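Local coordinates for putative protease (Parabacteroides distasonis ATCC 8503, PDB 3KD4), which is of unknown function but may be a protease, and is probably exported from the cell, at residues K73-D76 / N77-V80; A309-P312 / G313-T317. All blocks are in the same frame, centred on the assembly; numbering follows the deposited sequence. Where two conformers were deposited one is given.

How the interactions relate
Interaction 1 (73-76 with 77-80) and interaction 2 (309-312 with 313-317) are both short-range contacts within one continuous run of chain, and they follow one another in series. Their centres lie 40 Å apart and their nearest atoms about 31 Å apart, so neither touches the other. Both involve a chain turn at a strand end: interaction 1 leads into the edge strand 79-82, interaction 2 leaves the inner strand 305-312. A glycerol, probably from the crystallisation liquor, lies about 4 Å from the F79 side chain, and another lies against H314 at a separation too short to be trusted. Neither establishes an active site.

Interaction 1: K73-D76 / N77-V80; sequences KTPD and NAFV
The ring of F79 meets the preceding turn along its edge, where the carbonyl oxygens of T74, P75 and D76 sit in or near the ring plane. The closest of these approaches sets F79 CD1 3.3 Å from P75 O. Neither segment lays an atom squarely over a face of the ring; the methyl of T74 comes in obliquely, with T74 CG2 3.5 Å from F79 CE1, and the two side chains cross at about a right angle. Outside the segments, M99 and V101 of strand 97-102 also touch this ring.

The T74 methyl serves a second neighbour, since T74 CG2 is 3.6 Å from A78 CB. It can do so because CG2 stands anti to the backbone N (chi1 -48°, measured to OG1), which leaves OG1 beside that N and hydrogen-bonded to S62 OG. The apolar patch continues through the proline, with P75 CD 3.8 Å from A78 CB. On the outer side of the turn the amide of N77 folds back, with N77 OD1 3.3 Å from P75 CG, a van der Waals approach rather than a bond.

Two backbone bonds fix the turn. A78 N donates to P75 O over 3.0 Å at an N-H...O angle of 157°, and F79 N donates to D76 O over 3.1 Å at 164°. P75 O thus receives an N-H while also meeting the edge of the F79 ring.

Two successive bonds of i to i+3 spacing are the signature of a short 3-10 turn. Here it joins strand 71-73, at the edge of the large mixed sheet, to strand 79-82, at the edge of a three-stranded antiparallel sheet, within the DUF3857 region.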
ATOM      1  N   LYS A  73     -16.389 -31.579 -10.851  1.00 16.24           N
ATOM      2  CA  LYS A  73     -16.079 -31.412  -9.443  1.00 16.24           C
ATOM      3  C   LYS A  73     -14.555 -31.372  -9.266  1.00 16.00           C
ATOM      4  O   LYS A  73     -13.866 -32.164  -9.819  1.00 15.97           O
ATOM      5  CB  LYS A  73     -16.692 -32.586  -8.650  1.00 16.89           C
ATOM      6  CG  LYS A  73     -16.433 -32.580  -7.136  1.00 18.68           C
ATOM      7  CD  LYS A  73     -17.124 -33.783  -6.475  1.00 20.51           C
ATOM      8  CE  LYS A  73     -17.145 -33.761  -4.970  1.00 21.52           C
ATOM      9  NZ  LYS A  73     -18.122 -34.839  -4.398  1.00 20.38           N
ATOM     10  N   THR A  74     -14.045 -30.456  -8.471  1.00 16.56           N
ATOM     11  CA  THR A  74     -12.638 -30.367  -8.220  1.00 17.07           C
ATOM     12  C   THR A  74     -12.147 -31.627  -7.506  1.00 18.31           C
ATOM     13  O   THR A  74     -12.668 -31.959  -6.427  1.00 18.86           O
ATOM     14  CB  THR A  74     -12.311 -29.114  -7.381  1.00 17.49           C
ATOM     15  OG1 THR A  74     -12.973 -27.989  -7.966  1.00 17.14           O
ATOM     16  CG2 THR A  74     -10.784 -28.830  -7.329  1.00 14.81           C
ATOM     17  N   PRO A  75     -11.175 -32.355  -8.107  1.00 18.97           N
ATOM     18  CA  PRO A  75     -10.705 -33.582  -7.465  1.00 19.58           C
ATOM     19  C   PRO A  75      -9.806 -33.243  -6.298  1.00 20.19           C
ATOM     20  O   PRO A  75      -9.291 -32.116  -6.218  1.00 19.42           O
ATOM     21  CB  PRO A  75      -9.912 -34.290  -8.581  1.00 20.33           C
ATOM     22  CG  PRO A  75      -9.319 -33.168  -9.381  1.00 20.53           C
ATOM     23  CD  PRO A  75     -10.433 -32.064  -9.350  1.00 19.38           C
ATOM     24  N   ASP A  76      -9.664 -34.193  -5.376  1.00 20.29           N
ATOM     25  CA  ASP A  76      -8.828 -34.000  -4.187  1.00 21.14           C
ATOM     26  C   ASP A  76      -7.412 -33.544  -4.517  1.00 20.43           C
ATOM     27  O   ASP A  76      -6.870 -32.674  -3.850  1.00 19.78           O
ATOM     28  CB  ASP A  76      -8.761 -35.290  -3.389  1.00 21.81           C
ATOM     29  CG  ASP A  76     -10.085 -35.603  -2.645  1.00 27.69           C
ATOM     30  OD1 ASP A  76     -11.022 -34.763  -2.597  1.00 29.68           O
ATOM     31  OD2 ASP A  76     -10.176 -36.711  -2.099  1.00 36.30           O
ATOM     32  N   ASN A  77      -6.821 -34.107  -5.560  1.00 20.55           N
ATOM     33  CA  ASN A  77      -5.439 -33.767  -5.902  1.00 21.62           C
ATOM     34  C   ASN A  77      -5.270 -32.375  -6.537  1.00 21.03           C
ATOM     35  O   ASN A  77      -4.168 -31.970  -6.810  1.00 21.21           O
ATOM     36  CB  ASN A  77      -4.808 -34.866  -6.761  1.00 22.46           C
ATOM     37  CG  ASN A  77      -5.503 -35.046  -8.082  1.00 26.53           C
ATOM     38  OD1 ASN A  77      -6.243 -34.167  -8.544  1.00 30.99           O
ATOM     39  ND2 ASN A  77      -5.256 -36.199  -8.729  1.00 32.86           N
ATOM     40  N   ALA A  78      -6.371 -31.638  -6.718  1.00 20.70           N
ATOM     41  CA  ALA A  78      -6.327 -30.253  -7.180  1.00 19.96           C
ATOM     42  C   ALA A  78      -6.358 -29.264  -5.993  1.00 19.99           C
ATOM     43  O   ALA A  78      -6.367 -28.060  -6.204  1.00 19.17           O
ATOM     44  CB  ALA A  78      -7.463 -29.997  -8.165  1.00 18.68           C
ATOM     45  N   PHE A  79      -6.371 -29.774  -4.755  1.00 19.44           N
ATOM     46  CA  PHE A  79      -6.233 -28.933  -3.562  1.00 20.34           C
ATOM     47  C   PHE A  79      -4.818 -29.064  -3.006  1.00 20.91           C
ATOM     48  O   PHE A  79      -4.441 -30.157  -2.554  1.00 21.45           O
ATOM     49  CB  PHE A  79      -7.267 -29.307  -2.466  1.00 20.54           C
ATOM     50  CG  PHE A  79      -8.709 -29.089  -2.869  1.00 18.77           C
ATOM     51  CD1 PHE A  79      -9.391 -30.050  -3.598  1.00 20.55           C
ATOM     52  CD2 PHE A  79      -9.380 -27.947  -2.498  1.00 19.97           C
ATOM     53  CE1 PHE A  79     -10.752 -29.873  -3.957  1.00 20.08           C
ATOM     54  CE2 PHE A  79     -10.705 -27.744  -2.866  1.00 19.68           C
ATOM     55  CZ  PHE A  79     -11.399 -28.724  -3.593  1.00 19.29           C
ATOM     56  N   VAL A  80      -4.017 -27.995  -3.064  1.00 20.42           N
ATOM     57  CA  VAL A  80      -2.646 -28.077  -2.610  1.00 21.40           C
ATOM     58  C   VAL A  80      -2.403 -27.031  -1.553  1.00 22.52           C
ATOM     59  O   VAL A  80      -2.619 -25.858  -1.794  1.00 22.35           O
ATOM     60  CB  VAL A  80      -1.623 -27.900  -3.754  1.00 21.87           C
ATOM     61  CG1 VAL A  80      -0.183 -28.145  -3.228  1.00 20.19           C
ATOM     62  CG2 VAL A  80      -1.970 -28.834  -4.911  1.00 19.43           C
TER

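Interaction 2: A309-P312 / G313-T317; sequences AVYP and GHLDT
T317 presses its methyl onto one face of the Y311 ring, and this is the close-packed part of the contact. T317 CG2 stands 3.9 Å from the centroid of the Y311 ring and 22° off the ring normal, a CH-pi geometry displaced toward the rim at which the ring joins its side chain; the shortest approach is 3.6 Å, from T317 CG2 to Y311 CG. The first torsion of T317 (chi1 59°) holds OG1 between the backbone N and the carbonyl carbon and leaves the methyl to face the ring. The aromatic side chain is buried, with V356, I325 and L215 also against it.

Beside this lies a second apolar approach. L315 reaches back over the proline with one branch, placing L315 CD1 3.7 Å from P312 CD. The same methyl meets the tyrosine more loosely and obliquely, L315 CD1 being 4.3 Å from Y311 CD2.

The turn that brings these groups together is held less firmly. P312 to L315 forms a type I beta turn, yet its closing bond, L315 N to P312 O, is weak at 3.5 Å, although nearly straight at 164°. At its outer corner, H314 brings CE1 to 3.7 Å from P312 CB, but this rests on one of two deposited conformers and is correspondingly doubtful. A glycerol, probably from the crystallisation liquor, lies beside H314, though a bond from it to ND1 is equally doubtful, and D316, which is exposed, points away from the strand.

With its one cross-segment hydrogen bond long, the contact is carried chiefly by dispersion, through a methyl on an aromatic face and a leucine on a proline. The chemistry therefore implies an apolar inner side where the chain leaves strand 305-312, to which the weak turn bond adds little.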
ATOM      1  N   ALA A 309      -1.261   4.633  13.870  1.00 15.64           N
ATOM      2  CA  ALA A 309      -1.973   3.902  12.845  1.00 16.19           C
ATOM      3  C   ALA A 309      -2.367   4.873  11.723  1.00 16.39           C
ATOM      4  O   ALA A 309      -2.810   5.995  11.990  1.00 16.96           O
ATOM      5  CB  ALA A 309      -3.213   3.219  13.436  1.00 15.08           C
ATOM      6  N   VAL A 310      -2.204   4.432  10.476  1.00 15.42           N
ATOM      7  CA  VAL A 310      -2.567   5.221   9.306  1.00 16.18           C
ATOM      8  C   VAL A 310      -3.737   4.559   8.599  1.00 16.95           C
ATOM      9  O   VAL A 310      -3.661   3.368   8.218  1.00 16.78           O
ATOM     10  CB  VAL A 310      -1.354   5.335   8.312  1.00 17.24           C
ATOM     11  CG1 VAL A 310      -1.669   6.286   7.132  1.00 15.29           C
ATOM     12  CG2 VAL A 310      -0.071   5.788   9.071  1.00 16.96           C
ATOM     13  N   TYR A 311      -4.821   5.314   8.465  1.00 17.10           N
ATOM     14  CA  TYR A 311      -6.032   4.890   7.798  1.00 17.90           C
ATOM     15  C   TYR A 311      -6.226   5.677   6.515  1.00 19.13           C
ATOM     16  O   TYR A 311      -5.748   6.815   6.395  1.00 17.91           O
ATOM     17  CB  TYR A 311      -7.259   5.242   8.642  1.00 18.34           C
ATOM     18  CG  TYR A 311      -7.366   4.560   9.967  1.00 20.15           C
ATOM     19  CD1 TYR A 311      -6.798   5.108  11.111  1.00 22.02           C
ATOM     20  CD2 TYR A 311      -8.043   3.365  10.081  1.00 21.12           C
ATOM     21  CE1 TYR A 311      -6.953   4.463  12.356  1.00 24.76           C
ATOM     22  CE2 TYR A 311      -8.181   2.743  11.281  1.00 22.05           C
ATOM     23  CZ  TYR A 311      -7.643   3.286  12.407  1.00 25.43           C
ATOM     24  OH  TYR A 311      -7.787   2.581  13.571  1.00 32.20           O
ATOM     25  N   PRO A 312      -7.004   5.115   5.579  1.00 20.48           N
ATOM     26  CA  PRO A 312      -7.452   5.902   4.440  1.00 20.75           C
ATOM     27  C   PRO A 312      -8.176   7.135   4.895  1.00 22.09           C
ATOM     28  O   PRO A 312      -8.873   7.138   5.929  1.00 22.83           O
ATOM     29  CB  PRO A 312      -8.408   4.965   3.691  1.00 21.59           C
ATOM     30  CG  PRO A 312      -8.034   3.591   4.129  1.00 22.35           C
ATOM     31  CD  PRO A 312      -7.469   3.716   5.529  1.00 20.84           C
ATOM     32  N   GLY A 313      -8.023   8.198   4.126  1.00 21.88           N
ATOM     33  CA  GLY A 313      -8.495   9.473   4.541  1.00 23.44           C
ATOM     34  C   GLY A 313      -9.993   9.658   4.494  1.00 25.09           C
ATOM     35  O   GLY A 313     -10.511  10.544   5.154  1.00 26.33           O
ATOM     36  N   HIS A 314     -10.727   8.854   3.766  1.00 25.80           N
ATOM     37  CA  HIS A 314     -12.171   9.017   3.609  0.50 27.31           C
ATOM     38  C   HIS A 314     -12.981   8.249   4.683  1.00 27.05           C
ATOM     39  O   HIS A 314     -14.179   8.275   4.674  1.00 27.80           O
ATOM     40  CB  HIS A 314     -12.577   8.533   2.196  0.50 27.48           C
ATOM     41  CG  HIS A 314     -12.287   7.081   1.935  0.50 30.25           C
ATOM     42  ND1 HIS A 314     -11.121   6.642   1.338  0.50 31.79           N
ATOM     43  CD2 HIS A 314     -13.030   5.969   2.171  0.50 31.81           C
ATOM     44  CE1 HIS A 314     -11.156   5.323   1.227  0.50 31.83           C
ATOM     45  NE2 HIS A 314     -12.303   4.893   1.727  0.50 31.60           N
ATOM     46  N   LEU A 315     -12.307   7.534   5.580  1.00 26.10           N
ATOM     47  CA  LEU A 315     -13.002   6.646   6.511  1.00 25.25           C
ATOM     48  C   LEU A 315     -13.398   7.335   7.806  1.00 23.05           C
ATOM     49  O   LEU A 315     -12.663   8.177   8.338  1.00 21.40           O
ATOM     50  CB  LEU A 315     -12.102   5.508   6.925  1.00 25.96           C
ATOM     51  CG  LEU A 315     -11.837   4.359   6.004  1.00 31.09           C
ATOM     52  CD1 LEU A 315     -10.939   3.427   6.850  1.00 31.97           C
ATOM     53  CD2 LEU A 315     -13.133   3.666   5.520  1.00 31.48           C
ATOM     54  N   ASP A 316     -14.528   6.918   8.347  1.00 21.19           N
ATOM     55  CA  ASP A 316     -14.905   7.343   9.678  1.00 20.90           C
ATOM     56  C   ASP A 316     -14.179   6.451  10.647  1.00 19.85           C
ATOM     57  O   ASP A 316     -14.576   5.315  10.857  1.00 20.10           O
ATOM     58  CB  ASP A 316     -16.407   7.221   9.861  1.00 21.86           C
ATOM     59  CG  ASP A 316     -16.848   7.519  11.304  1.00 22.28           C
ATOM     60  OD1 ASP A 316     -16.021   7.799  12.191  1.00 24.55           O
ATOM     61  OD2 ASP A 316     -18.045   7.421  11.531  1.00 22.64           O
ATOM     62  N   THR A 317     -13.101   6.957  11.225  1.00 19.09           N
ATOM     63  CA  THR A 317     -12.248   6.136  12.072  1.00 19.69           C
ATOM     64  C   THR A 317     -12.862   5.891  13.469  1.00 20.04           C
ATOM     65  O   THR A 317     -12.382   5.042  14.189  1.00 19.02           O
ATOM     66  CB  THR A 317     -10.801   6.690  12.179  1.00 19.23           C
ATOM     67  OG1 THR A 317     -10.827   8.004  12.709  1.00 19.74           O
ATOM     68  CG2 THR A 317     -10.161   6.727  10.792  1.00 20.67           C
TER